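Long-range contacts in excinuclease ABC, subunit A. (Deinococcus radiodurans, PDB 2VF7), which binds DNA and zinc, binds and hydrolyses ATP, and probably takes part in recognising damaged DNA for nucleotide excision repair: residues N192-L197 against Y251-S256; E384-L388 against D406-L412; T417-L421 against D440-R446; R613-A617 against A629-S633; A622-Y627 against E675-V679. The protein carries 1 engineered substitution. All coordinates share one frame; numbering follows the deposited sequence. Where two conformers were deposited one is given.

Interaction 1. Residues N192-L197 against Y251-S256; sequences NQRDIL and YMGTFS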
# COMPACT_ATOMS: atom_id res chain seq x y z
N ASN A 192 -34.11 -14.88 -0.59
CA ASN A 192 -33.25 -16.01 -0.91
C ASN A 192 -33.35 -17.17 0.07
O ASN A 192 -33.53 -18.30 -0.35
CB ASN A 192 -31.80 -15.53 -0.96
CG ASN A 192 -30.81 -16.63 -1.36
OD1 ASN A 192 -29.69 -16.70 -0.84
ND2 ASN A 192 -31.22 -17.48 -2.30
N GLN A 193 -33.24 -16.90 1.37
CA GLN A 193 -33.28 -17.95 2.40
C GLN A 193 -34.71 -18.56 2.48
O GLN A 193 -34.90 -19.77 2.76
CB GLN A 193 -32.86 -17.39 3.76
CG GLN A 193 -31.36 -17.02 3.92
CD GLN A 193 -30.39 -18.16 3.50
OE1 GLN A 193 -30.51 -19.29 3.95
NE2 GLN A 193 -29.44 -17.85 2.64
N ARG A 194 -35.68 -17.70 2.21
CA ARG A 194 -37.08 -18.08 2.17
C ARG A 194 -37.36 -18.96 0.99
O ARG A 194 -38.06 -19.96 1.12
CB ARG A 194 -37.94 -16.83 2.15
CG ARG A 194 -39.42 -17.09 2.02
CD ARG A 194 -39.85 -16.72 0.64
NE ARG A 194 -39.92 -15.29 0.53
CZ ARG A 194 -40.12 -14.65 -0.61
NH1 ARG A 194 -40.22 -15.35 -1.74
NH2 ARG A 194 -40.20 -13.34 -0.61
N ASP A 195 -36.80 -18.60 -0.18
CA ASP A 195 -36.92 -19.47 -1.36
C ASP A 195 -36.12 -20.76 -1.28
O ASP A 195 -36.49 -21.76 -1.93
CB ASP A 195 -36.68 -18.71 -2.68
CG ASP A 195 -37.85 -17.76 -3.01
OD1 ASP A 195 -38.95 -17.93 -2.43
OD2 ASP A 195 -37.68 -16.85 -3.85
N ILE A 196 -35.06 -20.74 -0.48
CA ILE A 196 -34.33 -21.98 -0.20
C ILE A 196 -35.23 -22.92 0.59
O ILE A 196 -35.35 -24.10 0.24
CB ILE A 196 -32.94 -21.74 0.50
CG1 ILE A 196 -31.97 -21.10 -0.48
CG2 ILE A 196 -32.34 -23.06 1.07
CD1 ILE A 196 -30.79 -20.56 0.17
N LEU A 197 -35.87 -22.41 1.65
CA LEU A 197 -36.83 -23.19 2.43
C LEU A 197 -38.01 -23.78 1.64
O LEU A 197 -38.46 -24.86 1.99
CB LEU A 197 -37.37 -22.41 3.65
CG LEU A 197 -36.39 -21.89 4.72
CD1 LEU A 197 -37.12 -21.27 5.91
CD2 LEU A 197 -35.44 -23.00 5.18
N TYR A 251 -30.88 -20.51 -10.12
CA TYR A 251 -29.56 -20.54 -9.52
C TYR A 251 -29.54 -21.61 -8.44
O TYR A 251 -30.56 -22.23 -8.16
CB TYR A 251 -29.15 -19.16 -8.98
CG TYR A 251 -29.99 -18.62 -7.83
CD1 TYR A 251 -31.19 -17.95 -8.08
CD2 TYR A 251 -29.56 -18.73 -6.50
CE1 TYR A 251 -31.96 -17.44 -7.05
CE2 TYR A 251 -30.31 -18.23 -5.47
CZ TYR A 251 -31.52 -17.58 -5.75
OH TYR A 251 -32.29 -17.07 -4.74
N MET A 252 -28.34 -21.87 -7.91
CA MET A 252 -28.13 -22.77 -6.77
C MET A 252 -27.92 -21.91 -5.56
O MET A 252 -26.99 -21.10 -5.54
CB MET A 252 -26.90 -23.66 -6.97
CG MET A 252 -26.91 -24.53 -8.21
SD MET A 252 -28.19 -25.81 -8.20
CE MET A 252 -28.01 -26.53 -6.56
N GLY A 253 -28.76 -22.10 -4.54
CA GLY A 253 -28.70 -21.28 -3.33
C GLY A 253 -28.06 -22.03 -2.19
O GLY A 253 -28.15 -23.26 -2.15
N THR A 254 -27.46 -21.30 -1.24
CA THR A 254 -26.81 -21.90 -0.06
C THR A 254 -27.49 -21.46 1.22
O THR A 254 -27.61 -20.26 1.52
CB THR A 254 -25.29 -21.56 -0.01
OG1 THR A 254 -24.69 -21.83 -1.29
CG2 THR A 254 -24.56 -22.41 1.05
N PHE A 255 -27.95 -22.43 2.00
CA PHE A 255 -28.65 -22.10 3.24
C PHE A 255 -27.70 -21.51 4.28
O PHE A 255 -26.54 -21.90 4.36
CB PHE A 255 -29.35 -23.34 3.81
CG PHE A 255 -30.19 -23.04 5.02
CD1 PHE A 255 -31.35 -22.28 4.90
CD2 PHE A 255 -29.81 -23.50 6.28
CE1 PHE A 255 -32.13 -21.99 6.03
CE2 PHE A 255 -30.57 -23.21 7.41
CZ PHE A 255 -31.74 -22.46 7.29
N SER A 256 -28.18 -20.54 5.02
CA SER A 256 -27.49 -20.08 6.21
C SER A 256 -28.52 -19.87 7.30
O SER A 256 -29.51 -19.17 7.11
CB SER A 256 -26.73 -18.79 5.96
OG SER A 256 -26.95 -17.93 7.06
O HOH W 1 -34.61 -15.35 -4.51
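The amide of Gln193, on helix 187-199, serves the backbone at the end of strand 251-254 with both of its polar atoms. Gln193 OE1 accepts from Ser256 N at 2.9 Å in a nearly straight bond (169°), the donor standing above the plane of the glutamine carbonyl. Gln193 NE2 gives to Thr254 O, 3.2 Å away and close to the plane of the side-chain amide. A bend at chi2 (-51°) turns the amide onto these backbone groups. A leucine here would probably leave Ser256 N and Thr254 O without these mates and the strand end freer to shift. Asn192 ND2 approaches Tyr251 OH from the ring edge at 2.7 Å, but the bond is bent and weak. A water also joins Tyr251 OH to Asp195 OD2, weakly on the aspartate side.

Apolar contacts lie beside these bonds. Ile196 CD1 reaches over the backbone beyond Gly253, 3.5 Å from Thr254 O, and its CG2 meets Phe255 CD1 at 4.0 Å. Leu197 CD2 comes obliquely onto the same ring, 3.6 Å from Phe255 CE1.

The 192-197 segment of the helix runs at 100° to strand 251-254, within the UvrA DNA-binding domain. That strand pairs antiparallel with strand 227-230, whose Val228 also touches Ile196, while Phe255 stacks on Trp218 of helix 213-221.

Interaction 2. Residues E384-L388 against D406-L412; sequences ELQRL and DEPSAGL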
# COMPACT_ATOMS: atom_id res chain seq x y z
N GLU A 384 -6.02 17.21 20.79
CA GLU A 384 -5.47 16.18 21.66
C GLU A 384 -4.65 15.15 20.87
O GLU A 384 -3.48 14.93 21.21
CB GLU A 384 -6.56 15.52 22.51
CG GLU A 384 -6.71 16.17 23.91
CD GLU A 384 -7.97 15.72 24.68
OE1 GLU A 384 -8.86 15.10 24.08
OE2 GLU A 384 -8.07 16.02 25.89
N LEU A 385 -5.23 14.56 19.83
CA LEU A 385 -4.51 13.53 19.07
C LEU A 385 -3.39 14.02 18.19
O LEU A 385 -2.49 13.26 17.87
CB LEU A 385 -5.42 12.56 18.30
CG LEU A 385 -6.62 12.94 17.44
CD1 LEU A 385 -6.28 13.88 16.30
CD2 LEU A 385 -7.18 11.65 16.87
N GLN A 386 -3.42 15.30 17.82
CA GLN A 386 -2.35 15.87 17.03
C GLN A 386 -1.16 16.13 17.92
O GLN A 386 -0.04 16.13 17.44
CB GLN A 386 -2.79 17.14 16.31
CG GLN A 386 -1.85 17.56 15.18
CD GLN A 386 -2.30 18.79 14.44
OE1 GLN A 386 -1.66 19.21 13.49
NE2 GLN A 386 -3.41 19.37 14.86
N ARG A 387 -1.43 16.34 19.22
CA ARG A 387 -0.42 16.55 20.24
C ARG A 387 0.20 15.24 20.70
O ARG A 387 1.39 15.20 21.01
CB ARG A 387 -1.01 17.32 21.44
CG ARG A 387 -0.63 18.80 21.51
CD ARG A 387 -1.34 19.57 22.63
NE ARG A 387 -2.58 20.19 22.18
CZ ARG A 387 -3.76 20.12 22.80
NH1 ARG A 387 -3.89 19.46 23.94
NH2 ARG A 387 -4.82 20.73 22.28
N LEU A 388 -0.60 14.18 20.77
CA LEU A 388 -0.10 12.83 21.01
C LEU A 388 0.68 12.27 19.83
O LEU A 388 1.35 11.25 19.96
CB LEU A 388 -1.26 11.88 21.24
CG LEU A 388 -2.03 11.85 22.56
CD1 LEU A 388 -3.23 10.94 22.35
CD2 LEU A 388 -1.16 11.36 23.73
N ASP A 406 -1.73 21.28 11.46
CA ASP A 406 -2.91 22.15 11.30
C ASP A 406 -3.49 22.58 12.65
O ASP A 406 -4.31 21.87 13.23
CB ASP A 406 -3.99 21.48 10.46
CG ASP A 406 -5.28 22.30 10.41
OD1 ASP A 406 -6.25 21.88 11.07
OD2 ASP A 406 -5.31 23.37 9.75
N GLU A 407 -3.04 23.74 13.13
CA GLU A 407 -3.42 24.29 14.43
C GLU A 407 -3.21 23.33 15.59
O GLU A 407 -4.16 22.75 16.10
CB GLU A 407 -4.86 24.81 14.39
CG GLU A 407 -4.97 26.17 13.77
CD GLU A 407 -6.37 26.74 13.90
OE1 GLU A 407 -7.07 26.81 12.85
OE2 GLU A 407 -6.78 27.09 15.03
N PRO A 408 -1.95 23.18 16.03
CA PRO A 408 -1.64 22.30 17.15
C PRO A 408 -1.95 22.94 18.50
O PRO A 408 -1.86 22.28 19.56
CB PRO A 408 -0.13 22.06 16.97
CG PRO A 408 0.27 22.81 15.68
CD PRO A 408 -0.74 23.84 15.49
N SER A 409 -2.31 24.22 18.45
CA SER A 409 -2.69 24.98 19.64
C SER A 409 -4.19 24.99 19.85
O SER A 409 -4.68 25.63 20.78
CB SER A 409 -2.23 26.41 19.46
OG SER A 409 -2.71 26.88 18.23
N ALA A 410 -4.93 24.29 18.99
CA ALA A 410 -6.37 24.17 19.15
C ALA A 410 -6.65 23.37 20.42
O ALA A 410 -6.18 22.23 20.55
CB ALA A 410 -6.99 23.50 17.95
N GLY A 411 -7.41 23.98 21.33
CA GLY A 411 -7.75 23.35 22.60
C GLY A 411 -6.70 23.58 23.66
O GLY A 411 -6.81 23.08 24.78
N LEU A 412 -5.67 24.34 23.30
CA LEU A 412 -4.63 24.69 24.23
C LEU A 412 -4.94 25.98 24.94
O LEU A 412 -5.32 26.98 24.31
CB LEU A 412 -3.27 24.83 23.53
CG LEU A 412 -2.14 23.83 23.83
CD1 LEU A 412 -0.84 24.53 23.68
CD2 LEU A 412 -2.26 23.31 25.23
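Of two neighbours on helix 382-393, Gln386 grips the last residue of strand 402-406 and Arg387 the loop after it, with unequal firmness. The tight part is Gln386. Its extended chain, with CG anti to the backbone N (chi1 -164°), carries the amide to the backbone of a single residue. Gln386 OE1 accepts a hydrogen bond from Asp406 N at 2.9 Å, on a lone pair in the carbonyl plane. Gln386 NE2 in turn gives to Asp406 O at 3.1 Å in an almost straight bond (173°), although it stands well above the plane of that carbonyl. Two bonds to one residue hold the buried amide against rotation.

Arg387 makes the slacker part. Both of its bonds to the loop are weak and leave from the guanidinium edge: NE lies 3.4 Å from Pro408 O, and NH2 meets Ala410 O at 2.7 Å with poor alignment. Leu412 CG lies over the rim of one guanidinium face, 4.0 Å from Arg387 NE, and Glu384 N toward the rim of the opposite face. Gln386 and Arg387 are both buried; the more open side is that of the strand end and loop, at Asp406, Glu407, Ala410 and Gly411.

Two beta turns shape this loop, and Gly411 O bonds to Ser532 OG beside the second ADP. In the conformer given, the side chain of Asp406 lies about 6 Å from a bound ADP, close to the first P-loop. Sequence and topology fit an ABC ATPase, in which the helix that begins within the signature sequence packs on the end of the Walker B strand and the D-loop.

Interaction 3. Residues T417-L421 against D440-R446; sequences TEALL and DLDVIRR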
# COMPACT_ATOMS: atom_id res chain seq x y z
N THR A 417 1.23 27.17 25.95
CA THR A 417 1.79 27.30 24.59
C THR A 417 3.33 27.21 24.53
O THR A 417 3.87 26.74 23.53
CB THR A 417 1.26 28.54 23.78
OG1 THR A 417 2.08 29.68 24.00
CG2 THR A 417 -0.19 28.87 24.14
N GLU A 418 4.01 27.63 25.59
CA GLU A 418 5.46 27.42 25.73
C GLU A 418 5.88 25.96 25.72
O GLU A 418 6.99 25.63 25.30
CB GLU A 418 5.97 28.12 26.99
CG GLU A 418 6.83 29.35 26.70
CD GLU A 418 6.12 30.47 25.93
OE1 GLU A 418 6.74 31.54 25.76
OE2 GLU A 418 4.94 30.31 25.51
N ALA A 419 4.99 25.08 26.16
CA ALA A 419 5.22 23.63 26.12
C ALA A 419 5.04 23.09 24.70
O ALA A 419 5.74 22.15 24.29
CB ALA A 419 4.28 22.93 27.08
N LEU A 420 4.10 23.68 23.97
CA LEU A 420 3.93 23.39 22.55
C LEU A 420 5.10 23.94 21.71
O LEU A 420 5.69 23.23 20.90
CB LEU A 420 2.58 23.93 22.06
CG LEU A 420 2.38 24.07 20.54
CD1 LEU A 420 1.98 22.73 19.92
CD2 LEU A 420 1.39 25.18 20.19
N LEU A 421 5.43 25.22 21.91
CA LEU A 421 6.54 25.87 21.22
C LEU A 421 7.88 25.16 21.40
O LEU A 421 8.70 25.11 20.48
CB LEU A 421 6.66 27.34 21.65
CG LEU A 421 5.74 28.32 20.92
CD1 LEU A 421 5.84 29.72 21.49
CD2 LEU A 421 5.97 28.34 19.39
N ASP A 440 -3.02 31.24 16.19
CA ASP A 440 -2.49 31.72 17.47
C ASP A 440 -1.37 32.73 17.25
O ASP A 440 -0.35 32.41 16.65
CB ASP A 440 -1.96 30.56 18.30
CG ASP A 440 -1.88 30.88 19.78
OD1 ASP A 440 -1.47 31.99 20.14
OD2 ASP A 440 -2.23 30.01 20.61
N LEU A 441 -1.57 33.95 17.75
CA LEU A 441 -0.60 35.03 17.61
C LEU A 441 0.68 34.79 18.41
O LEU A 441 1.74 35.28 18.06
CB LEU A 441 -1.25 36.36 18.03
CG LEU A 441 -2.41 36.92 17.20
CD1 LEU A 441 -2.94 38.18 17.86
CD2 LEU A 441 -2.02 37.19 15.74
N ASP A 442 0.56 34.03 19.50
CA ASP A 442 1.71 33.60 20.29
C ASP A 442 2.67 32.67 19.55
O ASP A 442 3.87 32.72 19.80
CB ASP A 442 1.24 32.93 21.58
CG ASP A 442 1.20 33.89 22.75
OD1 ASP A 442 2.29 34.23 23.25
OD2 ASP A 442 0.08 34.29 23.15
N VAL A 443 2.13 31.82 18.66
CA VAL A 443 2.95 30.94 17.83
C VAL A 443 3.51 31.69 16.62
O VAL A 443 4.72 31.70 16.40
CB VAL A 443 2.19 29.67 17.36
CG1 VAL A 443 3.08 28.84 16.40
CG2 VAL A 443 1.70 28.83 18.56
N ILE A 444 2.62 32.31 15.84
CA ILE A 444 3.03 33.20 14.75
C ILE A 444 4.23 34.07 15.13
O ILE A 444 5.21 34.14 14.39
CB ILE A 444 1.84 34.07 14.26
CG1 ILE A 444 0.70 33.17 13.78
CG2 ILE A 444 2.27 34.99 13.14
CD1 ILE A 444 -0.63 33.87 13.65
N ARG A 445 4.18 34.71 16.30
CA ARG A 445 5.25 35.58 16.81
C ARG A 445 6.62 34.88 17.01
O ARG A 445 7.66 35.51 16.95
CB ARG A 445 4.80 36.22 18.12
CG ARG A 445 5.35 37.61 18.42
CD ARG A 445 4.60 38.25 19.62
NE ARG A 445 3.56 39.20 19.21
CZ ARG A 445 2.27 39.11 19.54
NH1 ARG A 445 1.81 38.12 20.30
NH2 ARG A 445 1.42 40.04 19.10
N ARG A 446 6.61 33.57 17.24
CA ARG A 446 7.85 32.86 17.57
C ARG A 446 8.46 32.10 16.38
O ARG A 446 9.54 31.49 16.49
CB ARG A 446 7.64 31.96 18.78
CG ARG A 446 7.42 32.76 20.08
CD ARG A 446 8.74 33.05 20.79
NE ARG A 446 9.35 31.79 21.23
CZ ARG A 446 9.22 31.28 22.45
NH1 ARG A 446 8.53 31.93 23.38
NH2 ARG A 446 9.80 30.12 22.74
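Glu418 and Arg446 form the ionic part of the contact between helix 417-428 and the turn of helix at 441-444. Glu418 OE1 lies 3.0 Å from Arg446 NH1, at the edge of the guanidinium group. The salt bridge is bent (132° at the hydrogen) and weak as a hydrogen bond, and the carboxylate and guanidinium planes stand 83° apart. The other carboxylate oxygen, OE2, takes a weak bond from Thr417 OG1 on its own helix.

Among the apolar contacts, Leu421 covers the most area of any residue here. Leu421 CD1 sits over the centre of one guanidinium face, 3.8 Å from Arg446 CZ, while CD2 meets Val443 CG1 at 4.2 Å. Bends at chi2 (-90°) and chi3 fold the arginine back over the leucine, bringing its CG to 3.7 Å from Leu421 CD1. Deeper in, Leu420 crosses Val443 at about a right angle, Leu420 CD2 to Val443 CG2 4.0 Å; Leu420 also packs on Pro408 and Leu412. An alanine in place of Leu421 is likely to open a gap beside Val443 and free the arginine to swing away from Glu418.

Capping is the third kind: Asp440 OD1 accepts from Asp442 N at 2.9 Å, an N-cap that starts the second helix.

Helix 417-428 is the link of a beta-alpha-beta crossover between parallel strands 402-406 and 433-437 of the ATPase sheet. The chemistry grades from buried leucine and valine to an exposed ion pair, which is consistent with Leu421 packing on both Val443 and Arg446, with the weak salt bridge at the exposed rim.

Interaction 4. Residues R613-A617 against A629-S633; sequences RKLFA and AGRFS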
# COMPACT_ATOMS: atom_id res chain seq x y z
N ARG A 613 -35.98 23.35 -5.97
CA ARG A 613 -36.42 22.30 -6.91
C ARG A 613 -37.83 22.58 -7.40
O ARG A 613 -38.18 22.28 -8.54
CB ARG A 613 -36.36 20.94 -6.24
CG ARG A 613 -34.99 20.56 -5.75
CD ARG A 613 -34.98 19.12 -5.31
NE ARG A 613 -35.58 18.94 -3.99
CZ ARG A 613 -36.75 18.34 -3.77
NH1 ARG A 613 -37.46 17.85 -4.77
NH2 ARG A 613 -37.19 18.22 -2.54
N LYS A 614 -38.63 23.14 -6.50
CA LYS A 614 -39.94 23.76 -6.79
C LYS A 614 -39.89 24.79 -7.94
O LYS A 614 -40.76 24.79 -8.80
CB LYS A 614 -40.42 24.41 -5.49
CG LYS A 614 -41.80 24.96 -5.51
CD LYS A 614 -42.02 25.88 -4.31
CE LYS A 614 -41.60 27.33 -4.59
NZ LYS A 614 -40.16 27.58 -4.30
N LEU A 615 -38.87 25.64 -7.96
CA LEU A 615 -38.73 26.70 -8.98
C LEU A 615 -38.33 26.15 -10.33
O LEU A 615 -38.59 26.76 -11.36
CB LEU A 615 -37.67 27.74 -8.56
CG LEU A 615 -37.86 28.65 -7.34
CD1 LEU A 615 -36.61 29.47 -7.05
CD2 LEU A 615 -39.10 29.55 -7.48
N PHE A 616 -37.62 25.02 -10.31
CA PHE A 616 -37.23 24.32 -11.54
C PHE A 616 -38.41 23.55 -12.14
O PHE A 616 -38.60 23.54 -13.34
CB PHE A 616 -36.02 23.41 -11.29
CG PHE A 616 -34.68 24.11 -11.44
CD1 PHE A 616 -34.12 24.80 -10.38
CD2 PHE A 616 -34.01 24.09 -12.66
CE1 PHE A 616 -32.91 25.48 -10.53
CE2 PHE A 616 -32.81 24.75 -12.82
CZ PHE A 616 -32.24 25.44 -11.75
N ALA A 617 -39.20 22.92 -11.28
CA ALA A 617 -40.37 22.16 -11.69
C ALA A 617 -41.48 23.02 -12.31
O ALA A 617 -42.39 22.49 -12.95
CB ALA A 617 -40.92 21.39 -10.51
N ALA A 629 -40.69 18.31 -8.92
CA ALA A 629 -39.53 18.82 -8.19
C ALA A 629 -38.58 17.68 -7.85
O ALA A 629 -37.39 17.90 -7.66
CB ALA A 629 -39.98 19.55 -6.93
N GLY A 630 -39.14 16.48 -7.75
CA GLY A 630 -38.37 15.25 -7.52
C GLY A 630 -37.29 14.96 -8.56
O GLY A 630 -36.23 14.48 -8.21
N ARG A 631 -37.54 15.27 -9.82
CA ARG A 631 -36.52 15.20 -10.86
C ARG A 631 -35.22 15.94 -10.47
O ARG A 631 -34.16 15.65 -10.99
CB ARG A 631 -37.09 15.80 -12.16
CG ARG A 631 -36.21 15.73 -13.39
CD ARG A 631 -36.20 14.32 -13.96
NE ARG A 631 -35.12 14.12 -14.93
CZ ARG A 631 -35.11 13.19 -15.86
NH1 ARG A 631 -36.14 12.35 -15.99
NH2 ARG A 631 -34.09 13.11 -16.69
N PHE A 632 -35.30 16.91 -9.56
CA PHE A 632 -34.19 17.81 -9.31
C PHE A 632 -33.54 17.51 -7.97
O PHE A 632 -32.67 18.24 -7.51
CB PHE A 632 -34.61 19.29 -9.48
CG PHE A 632 -35.20 19.60 -10.84
CD1 PHE A 632 -34.39 19.91 -11.92
CD2 PHE A 632 -36.58 19.57 -11.04
CE1 PHE A 632 -34.93 20.17 -13.20
CE2 PHE A 632 -37.14 19.83 -12.32
CZ PHE A 632 -36.31 20.15 -13.39
N SER A 633 -33.97 16.41 -7.36
CA SER A 633 -33.32 15.87 -6.19
C SER A 633 -32.16 14.97 -6.62
O SER A 633 -32.26 14.24 -7.61
CB SER A 633 -34.32 15.06 -5.36
OG SER A 633 -33.84 14.82 -4.04
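With CG anti to its carbonyl carbon (chi1 -59°) and a bend at chi3, the Arg613 side chain runs alongside the 3-10 turn 629-632 and sets its guanidinium edge against Ala629. The contact is thus helix 609-617 packed on a 3-10 segment, in the loop that precedes strand 649-652 of the ABC ATPase part of the chain.

Arg613 CD passes 3.3 Å from Phe632 O, and Ser633 CB lies over one face of the guanidinium group. Phe632 CG is likewise anti to the carbonyl carbon (chi1 -57°), which turns its ring toward the helix. There Phe616 CB makes a CH-pi contact, 3.6 Å from the centroid of the Phe632 ring and only 1° off its normal. Arg631 CG covers the opposite face, so the ring is enclosed between two aliphatic groups. The two phenylalanine rings meet obliquely. Ala617 CB lies against the turn, 3.5 Å from Ala629 N. The Phe616 side chain also packs on Ile686 and Val689 of helix 686-690.

Ala629 O is gripped twice: Arg613 NH1, at 2.9 Å, and Phe632 N, at 3.0 Å, reach this oxygen from opposite faces of its carbonyl plane.

Interaction 5. Residues A622-Y627 against E675-V679; sequences AKKRGY and ETLEV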
# COMPACT_ATOMS: atom_id res chain seq x y z
N ALA A 622 -39.71 21.96 -18.08
CA ALA A 622 -40.04 20.96 -17.07
C ALA A 622 -41.52 20.62 -17.14
O ALA A 622 -41.92 19.47 -16.93
CB ALA A 622 -39.68 21.46 -15.68
N LYS A 623 -42.34 21.61 -17.47
CA LYS A 623 -43.78 21.41 -17.61
C LYS A 623 -44.14 20.54 -18.82
O LYS A 623 -45.02 19.69 -18.72
CB LYS A 623 -44.49 22.76 -17.64
CG LYS A 623 -45.54 22.93 -16.53
CD LYS A 623 -45.01 22.49 -15.17
CE LYS A 623 -45.68 23.24 -14.02
NZ LYS A 623 -47.16 23.04 -13.94
N LYS A 624 -43.44 20.75 -19.94
CA LYS A 624 -43.58 19.94 -21.16
C LYS A 624 -43.36 18.45 -20.92
O LYS A 624 -44.16 17.61 -21.36
CB LYS A 624 -42.58 20.38 -22.23
CG LYS A 624 -43.11 21.29 -23.30
CD LYS A 624 -42.07 21.45 -24.42
CE LYS A 624 -42.53 20.79 -25.73
NZ LYS A 624 -42.26 19.31 -25.81
N ARG A 625 -42.24 18.13 -20.28
CA ARG A 625 -41.97 16.78 -19.83
C ARG A 625 -42.73 16.60 -18.53
O ARG A 625 -43.07 17.58 -17.87
CB ARG A 625 -40.48 16.59 -19.57
CG ARG A 625 -39.57 16.68 -20.79
CD ARG A 625 -38.81 17.99 -20.77
NE ARG A 625 -37.35 17.86 -20.88
CZ ARG A 625 -36.67 17.79 -22.03
NH1 ARG A 625 -37.31 17.81 -23.20
NH2 ARG A 625 -35.35 17.71 -22.01
N GLY A 626 -43.00 15.37 -18.14
CA GLY A 626 -43.75 15.20 -16.91
C GLY A 626 -42.83 15.19 -15.71
O GLY A 626 -42.73 14.16 -15.04
N TYR A 627 -42.14 16.32 -15.47
CA TYR A 627 -41.18 16.45 -14.34
C TYR A 627 -41.85 17.12 -13.16
O TYR A 627 -42.61 18.09 -13.32
CB TYR A 627 -39.96 17.33 -14.67
CG TYR A 627 -38.97 16.87 -15.74
CD1 TYR A 627 -39.01 15.60 -16.29
CD2 TYR A 627 -37.97 17.75 -16.17
CE1 TYR A 627 -38.08 15.22 -17.27
CE2 TYR A 627 -37.05 17.38 -17.13
CZ TYR A 627 -37.10 16.11 -17.67
OH TYR A 627 -36.17 15.75 -18.63
N GLU A 675 -30.08 15.08 -19.39
CA GLU A 675 -31.42 15.51 -19.75
C GLU A 675 -32.00 16.45 -18.70
O GLU A 675 -32.76 17.36 -19.01
CB GLU A 675 -32.30 14.28 -19.95
CG GLU A 675 -33.75 14.58 -20.14
CD GLU A 675 -34.56 13.33 -20.30
OE1 GLU A 675 -33.94 12.27 -20.59
OE2 GLU A 675 -35.80 13.40 -20.16
N THR A 676 -31.61 16.23 -17.44
CA THR A 676 -32.03 17.10 -16.34
C THR A 676 -31.36 18.49 -16.42
O THR A 676 -31.93 19.48 -15.98
CB THR A 676 -31.73 16.43 -14.98
OG1 THR A 676 -32.25 15.09 -14.99
CG2 THR A 676 -32.36 17.18 -13.85
N LEU A 677 -30.17 18.56 -17.04
CA LEU A 677 -29.37 19.79 -17.04
C LEU A 677 -29.71 20.69 -18.23
O LEU A 677 -29.22 21.83 -18.33
CB LEU A 677 -27.86 19.47 -17.03
CG LEU A 677 -27.26 18.63 -15.90
CD1 LEU A 677 -25.97 17.98 -16.38
CD2 LEU A 677 -27.02 19.45 -14.67
N GLU A 678 -30.55 20.17 -19.11
CA GLU A 678 -31.13 20.94 -20.23
C GLU A 678 -32.19 21.94 -19.78
O GLU A 678 -32.55 22.85 -20.55
CB GLU A 678 -31.74 19.98 -21.27
CG GLU A 678 -30.73 19.13 -22.02
CD GLU A 678 -31.36 18.35 -23.16
OE1 GLU A 678 -30.61 17.68 -23.92
OE2 GLU A 678 -32.60 18.40 -23.30
N VAL A 679 -32.71 21.77 -18.56
CA VAL A 679 -33.74 22.64 -17.99
C VAL A 679 -33.10 23.80 -17.23
O VAL A 679 -32.28 23.59 -16.32
CB VAL A 679 -34.72 21.86 -17.03
CG1 VAL A 679 -35.84 22.77 -16.52
CG2 VAL A 679 -35.29 20.61 -17.72
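The Tyr627 ring meets the other segment with its edge, where Glu675 OE2 and Val679 CG2 lie near its plane, while Arg625 CB covers one face. The Arg625 guanidinium group likewise offers its edge, to Glu678 OE2 and, more distantly, to Glu675 O.

At the hydroxyl, Tyr627 OH donates to Glu675 OE2 at 2.8 Å. The oxygen is met on its anti side, 20° out of the carboxylate plane. The extended glutamate chain, with CG anti to the backbone N (chi1 172°), carries the carboxylate past the ring, and its CG comes within 3.1 Å of Tyr627 OH. The hydroxyl also takes a weak bond from Arg625 NE at 3.3 Å, which ties the arginine to the tyrosine on its own segment. Arg625 NH2 reaches Glu678 OE2 at 3.1 Å, a salt bridge whose hydrogen-bond geometry is weak (128°). The second carboxylate, that of Glu675, is near but not in contact and would probably add to the attraction. Glu675 OE2 has a further, long and weak ion pair with Arg631 NH2.

Beneath this polar layer Val679 divides its methyls: CG2 packs on Tyr627 CE2 at 3.7 Å, and CG1 meets Ala622 CB at 4.1 Å. Both Ala622 and Val679 are buried, whereas Glu675 and Glu678 face solvent.

Gly626 centres an inverse gamma turn that leads the chain from helix 620-624 to Tyr627. The Glu675 side chain lies about 11 Å from that of Cys641, one of four cysteines on a zinc ion. As in other UvrA proteins, this zinc-bearing region interrupts the ATPase sequence between the Walker A and signature motifs.

How the interactions relate
Interactions 2 and 3 lie around strands 402-406 and 433-437 of one ATPase sheet: they touch through Pro408, Ser409 and Leu412 against Leu420 and Asp440. Interaction 2 is the more buried, held largely by side-chain bonds to backbone near nucleotide, whereas interaction 3 joins apolar packing to an exposed ion pair. Interactions 4 and 5, with centres about 9 Å apart, interlock along the chain; Arg631 NE probably bonds to Thr676 OG1. Interaction 4 joins aromatic packing to an arginine held on backbone; interaction 5 is more ionic at its surface. Interaction 1 stands alone in the DNA-binding domain, its centre at least 42 Å from the others, yet its glutamine resembles Gln386 in bonding strand-end backbone.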